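Local structure of CD8 alpha antigen (Sus scrofa, 5EDX) at residues 45-57 / 68-80. The protein probably serves as a T-cell co-receptor, its alpha-alpha homodimer binding MHC class I molecules through immunoglobulin V-type domains. Sequence-based numbering, arbitrary orientation.
Sequences KPIFLMYLSKTRN and ISGYKANDNFYLI
Met50, Leu52 and Leu49 reach from strand 47-52 into the interior of an immunoglobulin V-type beta sandwich and meet the hairpin 68-80 of the facing sheet. A classic beta bulge opposite Trp35 turns both Leu49 and Met50 toward that sheet. The Met50 chain bends at chi3 (69°), which lays its end along the backbone of strand 68-73: SD lies 3.5 Å from Gly70 N, and CE rests 3.6 Å from Ser69 C. With no side chain on Gly70, the thioether can lie directly against the backbone, SD 3.6 Å from Gly70 CA. CE also touches Leu79 CD1 at 3.7 Å, so the flexible methionine spans both strands of the hairpin. Beside it, the Leu49 and Leu79 side chains cross at about a right angle, Leu49 CD1 meeting Leu79 CD2; Tyr92 of strand 90-98 packs against both leucines.

Leu52 divides its work among three atoms. CD2 lies against the Gly70 carbonyl, CD1 nears Tyr71 O and lies in the plane of the Phe77 ring at its edge, and CB sits 3.7 Å from Phe77 CD2. The forked leucine can thus touch the backbone of strand 68-73 and the ring at once, while the broad Phe77 ring extends the packing to Cys33 and Val24.

Farther along strand 68-73, Lys72 supplies both an apolar chain and a charged end. With CG anti to the backbone N (chi1 175°), the extended Lys72 chain runs toward residues 53-54, its CD 3.8 Å from Lys54 N. A bend at chi4 brings the ammonium back to its own hairpin, where NZ bonds Asn74 O at 2.7 Å. A water bridges the two segments: it donates to Asn57 OD1 at 2.6 Å and accepts from the backbone N-H of Lys72.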
ATOM      1  N   LYS A  45       6.320   5.547  -2.411  1.00 13.11           N
ATOM      2  CA  LYS A  45       5.187   4.669  -2.703  1.00 12.97           C
ATOM      3  C   LYS A  45       5.595   3.206  -2.813  1.00 12.01           C
ATOM      4  O   LYS A  45       6.676   2.887  -3.316  1.00 12.13           O
ATOM      5  CB  LYS A  45       4.443   5.121  -3.959  1.00 12.54           C
ATOM      6  CG  LYS A  45       5.217   5.033  -5.255  1.00 17.27           C
ATOM      7  CD  LYS A  45       4.407   5.754  -6.324  1.00 19.74           C
ATOM      8  CE  LYS A  45       4.984   5.646  -7.707  1.00 28.32           C
ATOM      9  NZ  LYS A  45       4.067   6.380  -8.632  1.00 30.22           N
ATOM     10  N   PRO A  46       4.719   2.312  -2.332  1.00 11.93           N
ATOM     11  CA  PRO A  46       4.913   0.865  -2.438  1.00  9.55           C
ATOM     12  C   PRO A  46       5.022   0.433  -3.892  1.00  8.40           C
ATOM     13  O   PRO A  46       4.517   1.099  -4.803  1.00 11.32           O
ATOM     14  CB  PRO A  46       3.624   0.291  -1.837  1.00 11.53           C
ATOM     15  CG  PRO A  46       3.053   1.376  -1.013  1.00 15.11           C
ATOM     16  CD  PRO A  46       3.440   2.654  -1.688  1.00  9.60           C
ATOM     17  N   ILE A  47       5.670  -0.706  -4.086  1.00 11.07           N
ATOM     18  CA  ILE A  47       5.881  -1.292  -5.394  1.00 11.01           C
ATOM     19  C   ILE A  47       5.129  -2.623  -5.451  1.00 10.18           C
ATOM     20  O   ILE A  47       5.294  -3.470  -4.581  1.00 11.40           O
ATOM     21  CB  ILE A  47       7.387  -1.519  -5.620  1.00 11.31           C
ATOM     22  CG1 ILE A  47       8.117  -0.166  -5.601  1.00 17.07           C
ATOM     23  CG2 ILE A  47       7.645  -2.254  -6.931  1.00 13.57           C
ATOM     24  CD1 ILE A  47       9.618  -0.273  -5.529  1.00 22.89           C
ATOM     25  N   PHE A  48       4.282  -2.787  -6.463  1.00 10.01           N
ATOM     26  CA  PHE A  48       3.557  -4.036  -6.670  1.00 10.97           C
ATOM     27  C   PHE A  48       4.521  -5.100  -7.193  1.00 10.70           C
ATOM     28  O   PHE A  48       5.236  -4.869  -8.166  1.00 11.17           O
ATOM     29  CB  PHE A  48       2.406  -3.813  -7.664  1.00 10.66           C
ATOM     30  CG  PHE A  48       1.702  -5.081  -8.098  1.00  9.43           C
ATOM     31  CD1 PHE A  48       0.727  -5.662  -7.299  1.00 10.14           C
ATOM     32  CD2 PHE A  48       1.996  -5.667  -9.321  1.00 11.56           C
ATOM     33  CE1 PHE A  48       0.071  -6.823  -7.707  1.00  9.37           C
ATOM     34  CE2 PHE A  48       1.344  -6.829  -9.732  1.00 10.50           C
ATOM     35  CZ  PHE A  48       0.382  -7.401  -8.921  1.00 12.10           C
ATOM     36  N   LEU A  49       4.546  -6.263  -6.549  1.00  9.00           N
ATOM     37  CA  LEU A  49       5.387  -7.363  -7.024  1.00 10.15           C
ATOM     38  C   LEU A  49       4.584  -8.417  -7.786  1.00 12.62           C
ATOM     39  O   LEU A  49       4.926  -8.757  -8.919  1.00 13.86           O
ATOM     40  CB  LEU A  49       6.150  -8.010  -5.870  1.00  9.79           C
ATOM     41  CG  LEU A  49       7.049  -7.088  -5.051  1.00  7.90           C
ATOM     42  CD1 LEU A  49       7.660  -7.873  -3.899  1.00  9.45           C
ATOM     43  CD2 LEU A  49       8.137  -6.470  -5.937  1.00 10.19           C
ATOM     44  N   MET A  50       3.522  -8.932  -7.173  1.00 11.56           N
ATOM     45  CA  MET A  50       2.685  -9.930  -7.841  1.00  9.20           C
ATOM     46  C   MET A  50       1.353 -10.139  -7.148  1.00 11.39           C
ATOM     47  O   MET A  50       1.189  -9.824  -5.968  1.00 10.65           O
ATOM     48  CB  MET A  50       3.414 -11.269  -7.920  1.00 10.61           C
ATOM     49  CG  MET A  50       3.634 -11.909  -6.565  1.00 14.19           C
ATOM     50  SD  MET A  50       4.786 -13.298  -6.624  1.00 15.24           S
ATOM     51  CE  MET A  50       6.342 -12.465  -6.963  1.00 13.90           C
ATOM     52  N   TYR A  51       0.408 -10.684  -7.906  1.00 10.12           N
ATOM     53  CA  TYR A  51      -0.911 -11.029  -7.409  1.00 10.47           C
ATOM     54  C   TYR A  51      -1.002 -12.546  -7.485  1.00 10.49           C
ATOM     55  O   TYR A  51      -0.635 -13.143  -8.499  1.00 10.62           O
ATOM     56  CB  TYR A  51      -1.968 -10.362  -8.288  1.00  9.58           C
ATOM     57  CG  TYR A  51      -3.392 -10.853  -8.096  1.00  9.56           C
ATOM     58  CD1 TYR A  51      -4.271 -10.189  -7.248  1.00 12.84           C
ATOM     59  CD2 TYR A  51      -3.869 -11.957  -8.798  1.00 16.12           C
ATOM     60  CE1 TYR A  51      -5.575 -10.619  -7.087  1.00 16.06           C
ATOM     61  CE2 TYR A  51      -5.178 -12.398  -8.640  1.00 17.73           C
ATOM     62  CZ  TYR A  51      -6.023 -11.724  -7.782  1.00 16.58           C
ATOM     63  OH  TYR A  51      -7.326 -12.150  -7.621  1.00 18.40           O
ATOM     64  N   LEU A  52      -1.452 -13.170  -6.397  1.00  7.95           N
ATOM     65  CA  LEU A  52      -1.552 -14.622  -6.327  1.00 13.07           C
ATOM     66  C   LEU A  52      -2.969 -15.058  -5.976  1.00 11.96           C
ATOM     67  O   LEU A  52      -3.586 -14.516  -5.065  1.00 12.17           O
ATOM     68  CB  LEU A  52      -0.584 -15.172  -5.279  1.00 10.49           C
ATOM     69  CG  LEU A  52       0.900 -14.871  -5.507  1.00 13.25           C
ATOM     70  CD1 LEU A  52       1.699 -15.184  -4.252  1.00 11.93           C
ATOM     71  CD2 LEU A  52       1.440 -15.652  -6.707  1.00 15.23           C
ATOM     72  N   SER A  53      -3.479 -16.038  -6.709  1.00 10.56           N
ATOM     73  CA  SER A  53      -4.784 -16.622  -6.409  1.00 12.26           C
ATOM     74  C   SER A  53      -4.832 -18.002  -7.035  1.00 16.09           C
ATOM     75  O   SER A  53      -3.970 -18.348  -7.838  1.00 15.01           O
ATOM     76  CB  SER A  53      -5.915 -15.763  -6.975  1.00 14.07           C
ATOM     77  OG  SER A  53      -5.995 -15.881  -8.389  1.00 14.76           O
ATOM     78  N   LYS A  54      -5.841 -18.787  -6.672  1.00 15.29           N
ATOM     79  CA  LYS A  54      -5.980 -20.128  -7.223  1.00 15.05           C
ATOM     80  C   LYS A  54      -5.990 -20.115  -8.754  1.00 18.18           C
ATOM     81  O   LYS A  54      -5.330 -20.933  -9.393  1.00 19.44           O
ATOM     82  CB  LYS A  54      -7.264 -20.775  -6.690  1.00 16.76           C
ATOM     83  CG  LYS A  54      -7.555 -22.148  -7.272  1.00 25.22           C
ATOM     84  CD  LYS A  54      -8.824 -22.747  -6.658  1.00 29.10           C
ATOM     85  CE  LYS A  54      -9.189 -24.059  -7.340  1.00 32.45           C
ATOM     86  NZ  LYS A  54     -10.481 -24.622  -6.847  1.00 41.22           N
ATOM     87  N   THR A  55      -6.723 -19.171  -9.337  1.00 16.64           N
ATOM     88  CA  THR A  55      -7.011 -19.204 -10.770  1.00 19.09           C
ATOM     89  C   THR A  55      -6.116 -18.309 -11.611  1.00 22.11           C
ATOM     90  O   THR A  55      -6.192 -18.321 -12.837  1.00 23.02           O
ATOM     91  CB  THR A  55      -8.482 -18.825 -11.055  1.00 26.33           C
ATOM     92  OG1 THR A  55      -8.723 -17.474 -10.641  1.00 26.50           O
ATOM     93  CG2 THR A  55      -9.420 -19.749 -10.311  1.00 29.20           C
ATOM     94  N   ARG A  56      -5.262 -17.535 -10.961  1.00 21.32           N
ATOM     95  CA  ARG A  56      -4.498 -16.536 -11.691  1.00 30.97           C
ATOM     96  C   ARG A  56      -3.360 -15.968 -10.867  1.00 33.62           C
ATOM     97  O   ARG A  56      -3.585 -15.399  -9.797  1.00 29.18           O
ATOM     98  CB  ARG A  56      -5.435 -15.408 -12.137  1.00 36.53           C
ATOM     99  CG  ARG A  56      -4.754 -14.092 -12.448  1.00 45.81           C
ATOM    100  CD  ARG A  56      -5.757 -13.092 -13.005  1.00 53.15           C
ATOM    101  NE  ARG A  56      -6.341 -13.567 -14.258  1.00 67.35           N
ATOM    102  CZ  ARG A  56      -7.196 -12.869 -14.998  1.00 71.30           C
ATOM    103  NH1 ARG A  56      -7.574 -11.657 -14.613  1.00 80.42           N
ATOM    104  NH2 ARG A  56      -7.672 -13.385 -16.123  1.00 71.00           N
ATOM    105  N   ASN A  57      -2.138 -16.148 -11.367  1.00 25.52           N
ATOM    106  CA  ASN A  57      -0.966 -15.468 -10.840  1.00 25.50           C
ATOM    107  C   ASN A  57      -0.520 -14.424 -11.841  1.00 36.56           C
ATOM    108  O   ASN A  57      -0.466 -14.693 -13.040  1.00 38.43           O
ATOM    109  CB  ASN A  57       0.181 -16.443 -10.600  1.00 22.45           C
ATOM    110  CG  ASN A  57      -0.069 -17.361  -9.435  1.00 29.55           C
ATOM    111  OD1 ASN A  57       0.713 -18.272  -9.176  1.00 39.91           O
ATOM    112  ND2 ASN A  57      -1.164 -17.130  -8.722  1.00 19.16           N
ATOM    113  N   ILE A  68      13.043 -12.804  -7.787  1.00  9.99           N
ATOM    114  CA  ILE A  68      11.874 -12.686  -6.916  1.00 10.89           C
ATOM    115  C   ILE A  68      10.708 -13.466  -7.497  1.00 11.55           C
ATOM    116  O   ILE A  68      10.225 -13.149  -8.581  1.00 13.20           O
ATOM    117  CB  ILE A  68      11.430 -11.219  -6.747  1.00 13.31           C
ATOM    118  CG1 ILE A  68      12.559 -10.389  -6.132  1.00 11.96           C
ATOM    119  CG2 ILE A  68      10.147 -11.146  -5.900  1.00 11.24           C
ATOM    120  CD1 ILE A  68      12.201  -8.939  -5.888  1.00 17.26           C
ATOM    121  N   SER A  69      10.261 -14.496  -6.785  1.00  9.92           N
ATOM    122  CA  SER A  69       9.079 -15.235  -7.223  1.00 10.72           C
ATOM    123  C   SER A  69       8.161 -15.473  -6.032  1.00 12.46           C
ATOM    124  O   SER A  69       8.502 -15.136  -4.898  1.00 12.21           O
ATOM    125  CB  SER A  69       9.474 -16.562  -7.875  1.00 12.29           C
ATOM    126  OG  SER A  69       9.989 -17.469  -6.916  1.00 16.56           O
ATOM    127  N   GLY A  70       6.991 -16.043  -6.283  1.00  9.78           N
ATOM    128  CA  GLY A  70       6.082 -16.333  -5.193  1.00 11.75           C
ATOM    129  C   GLY A  70       5.045 -17.352  -5.594  1.00 10.74           C
ATOM    130  O   GLY A  70       4.900 -17.660  -6.779  1.00 12.06           O
ATOM    131  N   TYR A  71       4.322 -17.878  -4.611  1.00 10.86           N
ATOM    132  CA  TYR A  71       3.313 -18.891  -4.895  1.00  9.79           C
ATOM    133  C   TYR A  71       2.275 -18.991  -3.791  1.00 13.41           C
ATOM    134  O   TYR A  71       2.482 -18.515  -2.679  1.00 12.23           O
ATOM    135  CB  TYR A  71       3.969 -20.256  -5.146  1.00  9.03           C
ATOM    136  CG  TYR A  71       4.582 -20.925  -3.932  1.00 11.38           C
ATOM    137  CD1 TYR A  71       3.825 -21.769  -3.122  1.00 17.61           C
ATOM    138  CD2 TYR A  71       5.923 -20.738  -3.607  1.00 13.02           C
ATOM    139  CE1 TYR A  71       4.378 -22.398  -2.023  1.00 17.69           C
ATOM    140  CE2 TYR A  71       6.491 -21.368  -2.499  1.00 14.48           C
ATOM    141  CZ  TYR A  71       5.706 -22.199  -1.716  1.00 15.17           C
ATOM    142  OH  TYR A  71       6.244 -22.838  -0.619  1.00 20.62           O
ATOM    143  N   LYS A  72       1.155 -19.615  -4.126  1.00 10.37           N
ATOM    144  CA  LYS A  72       0.098 -19.890  -3.166  1.00 13.79           C
ATOM    145  C   LYS A  72       0.023 -21.390  -2.926  1.00 14.12           C
ATOM    146  O   LYS A  72       0.077 -22.179  -3.872  1.00 13.33           O
ATOM    147  CB  LYS A  72      -1.237 -19.383  -3.722  1.00 10.48           C
ATOM    148  CG  LYS A  72      -2.470 -19.714  -2.870  1.00 13.30           C
ATOM    149  CD  LYS A  72      -3.749 -19.287  -3.597  1.00 13.64           C
ATOM    150  CE  LYS A  72      -4.979 -19.396  -2.693  1.00 20.49           C
ATOM    151  NZ  LYS A  72      -5.291 -20.814  -2.361  1.00 20.97           N
ATOM    152  N   ALA A  73      -0.091 -21.778  -1.660  1.00 14.15           N
ATOM    153  CA  ALA A  73      -0.374 -23.162  -1.298  1.00 18.46           C
ATOM    154  C   ALA A  73      -1.403 -23.134  -0.174  1.00 20.43           C
ATOM    155  O   ALA A  73      -1.128 -22.629   0.914  1.00 16.28           O
ATOM    156  CB  ALA A  73       0.893 -23.869  -0.854  1.00 20.94           C
ATOM    157  N   ASN A  74      -2.593 -23.662  -0.441  1.00 24.56           N
ATOM    158  CA  ASN A  74      -3.688 -23.545   0.513  1.00 20.82           C
ATOM    159  C   ASN A  74      -3.911 -22.074   0.845  1.00 19.71           C
ATOM    160  O   ASN A  74      -4.036 -21.250  -0.059  1.00 18.45           O
ATOM    161  CB  ASN A  74      -3.393 -24.358   1.774  1.00 26.53           C
ATOM    162  CG  ASN A  74      -3.227 -25.839   1.479  1.00 34.93           C
ATOM    163  OD1 ASN A  74      -4.091 -26.455   0.859  1.00 38.13           O
ATOM    164  ND2 ASN A  74      -2.111 -26.413   1.913  1.00 40.07           N
ATOM    165  N   ASP A  75      -3.934 -21.741   2.134  1.00 16.50           N
ATOM    166  CA  ASP A  75      -4.171 -20.359   2.549  1.00 17.45           C
ATOM    167  C   ASP A  75      -2.870 -19.607   2.821  1.00 14.16           C
ATOM    168  O   ASP A  75      -2.887 -18.499   3.356  1.00 14.78           O
ATOM    169  CB  ASP A  75      -5.081 -20.301   3.783  1.00 22.53           C
ATOM    170  CG  ASP A  75      -4.454 -20.938   5.010  1.00 24.98           C
ATOM    171  OD1 ASP A  75      -4.964 -20.702   6.125  1.00 30.82           O
ATOM    172  OD2 ASP A  75      -3.458 -21.680   4.870  1.00 26.29           O
ATOM    173  N   ASN A  76      -1.748 -20.212   2.451  1.00 14.83           N
ATOM    174  CA  ASN A  76      -0.442 -19.576   2.620  1.00 12.95           C
ATOM    175  C   ASN A  76       0.092 -18.980   1.327  1.00 13.96           C
ATOM    176  O   ASN A  76       0.049 -19.615   0.277  1.00 13.40           O
ATOM    177  CB  ASN A  76       0.570 -20.584   3.149  1.00 16.63           C
ATOM    178  CG  ASN A  76       0.220 -21.085   4.526  1.00 21.12           C
ATOM    179  OD1 ASN A  76       0.143 -20.309   5.475  1.00 18.82           O
ATOM    180  ND2 ASN A  76       0.009 -22.392   4.646  1.00 25.47           N
ATOM    181  N   PHE A  77       0.611 -17.759   1.419  1.00 11.05           N
ATOM    182  CA  PHE A  77       1.252 -17.102   0.289  1.00 10.89           C
ATOM    183  C   PHE A  77       2.729 -16.894   0.608  1.00 10.70           C
ATOM    184  O   PHE A  77       3.086 -16.530   1.726  1.00 11.77           O
ATOM    185  CB  PHE A  77       0.563 -15.769  -0.012  1.00 10.50           C
ATOM    186  CG  PHE A  77      -0.887 -15.913  -0.381  1.00 13.61           C
ATOM    187  CD1 PHE A  77      -1.867 -15.961   0.600  1.00 13.45           C
ATOM    188  CD2 PHE A  77      -1.266 -16.029  -1.710  1.00 12.31           C
ATOM    189  CE1 PHE A  77      -3.208 -16.110   0.257  1.00 16.88           C
ATOM    190  CE2 PHE A  77      -2.590 -16.168  -2.064  1.00 13.51           C
ATOM    191  CZ  PHE A  77      -3.570 -16.213  -1.079  1.00 12.27           C
ATOM    192  N   TYR A  78       3.589 -17.142  -0.372  1.00 10.42           N
ATOM    193  CA  TYR A  78       5.023 -17.073  -0.147  1.00  9.11           C
ATOM    194  C   TYR A  78       5.691 -16.149  -1.143  1.00  8.71           C
ATOM    195  O   TYR A  78       5.250 -16.036  -2.286  1.00 10.15           O
ATOM    196  CB  TYR A  78       5.648 -18.463  -0.272  1.00 11.62           C
ATOM    197  CG  TYR A  78       5.145 -19.445   0.755  1.00 13.53           C
ATOM    198  CD1 TYR A  78       5.777 -19.579   1.981  1.00 15.12           C
ATOM    199  CD2 TYR A  78       4.035 -20.235   0.497  1.00 14.05           C
ATOM    200  CE1 TYR A  78       5.315 -20.484   2.933  1.00 17.48           C
ATOM    201  CE2 TYR A  78       3.566 -21.145   1.440  1.00 15.70           C
ATOM    202  CZ  TYR A  78       4.213 -21.262   2.652  1.00 19.05           C
ATOM    203  OH  TYR A  78       3.745 -22.161   3.591  1.00 18.39           O
ATOM    204  N   LEU A  79       6.760 -15.500  -0.694  1.00 11.01           N
ATOM    205  CA  LEU A  79       7.632 -14.729  -1.573  1.00  9.36           C
ATOM    206  C   LEU A  79       9.040 -15.250  -1.359  1.00 11.40           C
ATOM    207  O   LEU A  79       9.471 -15.439  -0.224  1.00 12.72           O
ATOM    208  CB  LEU A  79       7.585 -13.246  -1.210  1.00  8.28           C
ATOM    209  CG  LEU A  79       8.291 -12.313  -2.195  1.00  9.98           C
ATOM    210  CD1 LEU A  79       7.472 -12.169  -3.464  1.00 11.98           C
ATOM    211  CD2 LEU A  79       8.538 -10.951  -1.567  1.00 10.68           C
ATOM    212  N   ILE A  80       9.759 -15.490  -2.449  1.00  8.79           N
ATOM    213  CA  ILE A  80      11.115 -15.994  -2.335  1.00  9.40           C
ATOM    214  C   ILE A  80      12.084 -15.017  -2.979  1.00  8.73           C
ATOM    215  O   ILE A  80      11.959 -14.701  -4.155  1.00 10.76           O
ATOM    216  CB  ILE A  80      11.270 -17.368  -3.003  1.00 10.24           C
ATOM    217  CG1 ILE A  80      10.407 -18.418  -2.289  1.00 12.27           C
ATOM    218  CG2 ILE A  80      12.733 -17.794  -2.983  1.00 13.41           C
ATOM    219  CD1 ILE A  80       9.000 -18.502  -2.810  1.00 19.89           C
TER
HETATM  220  O   HOH W   1       0.807 -20.010  -7.191  1.00 14.41           O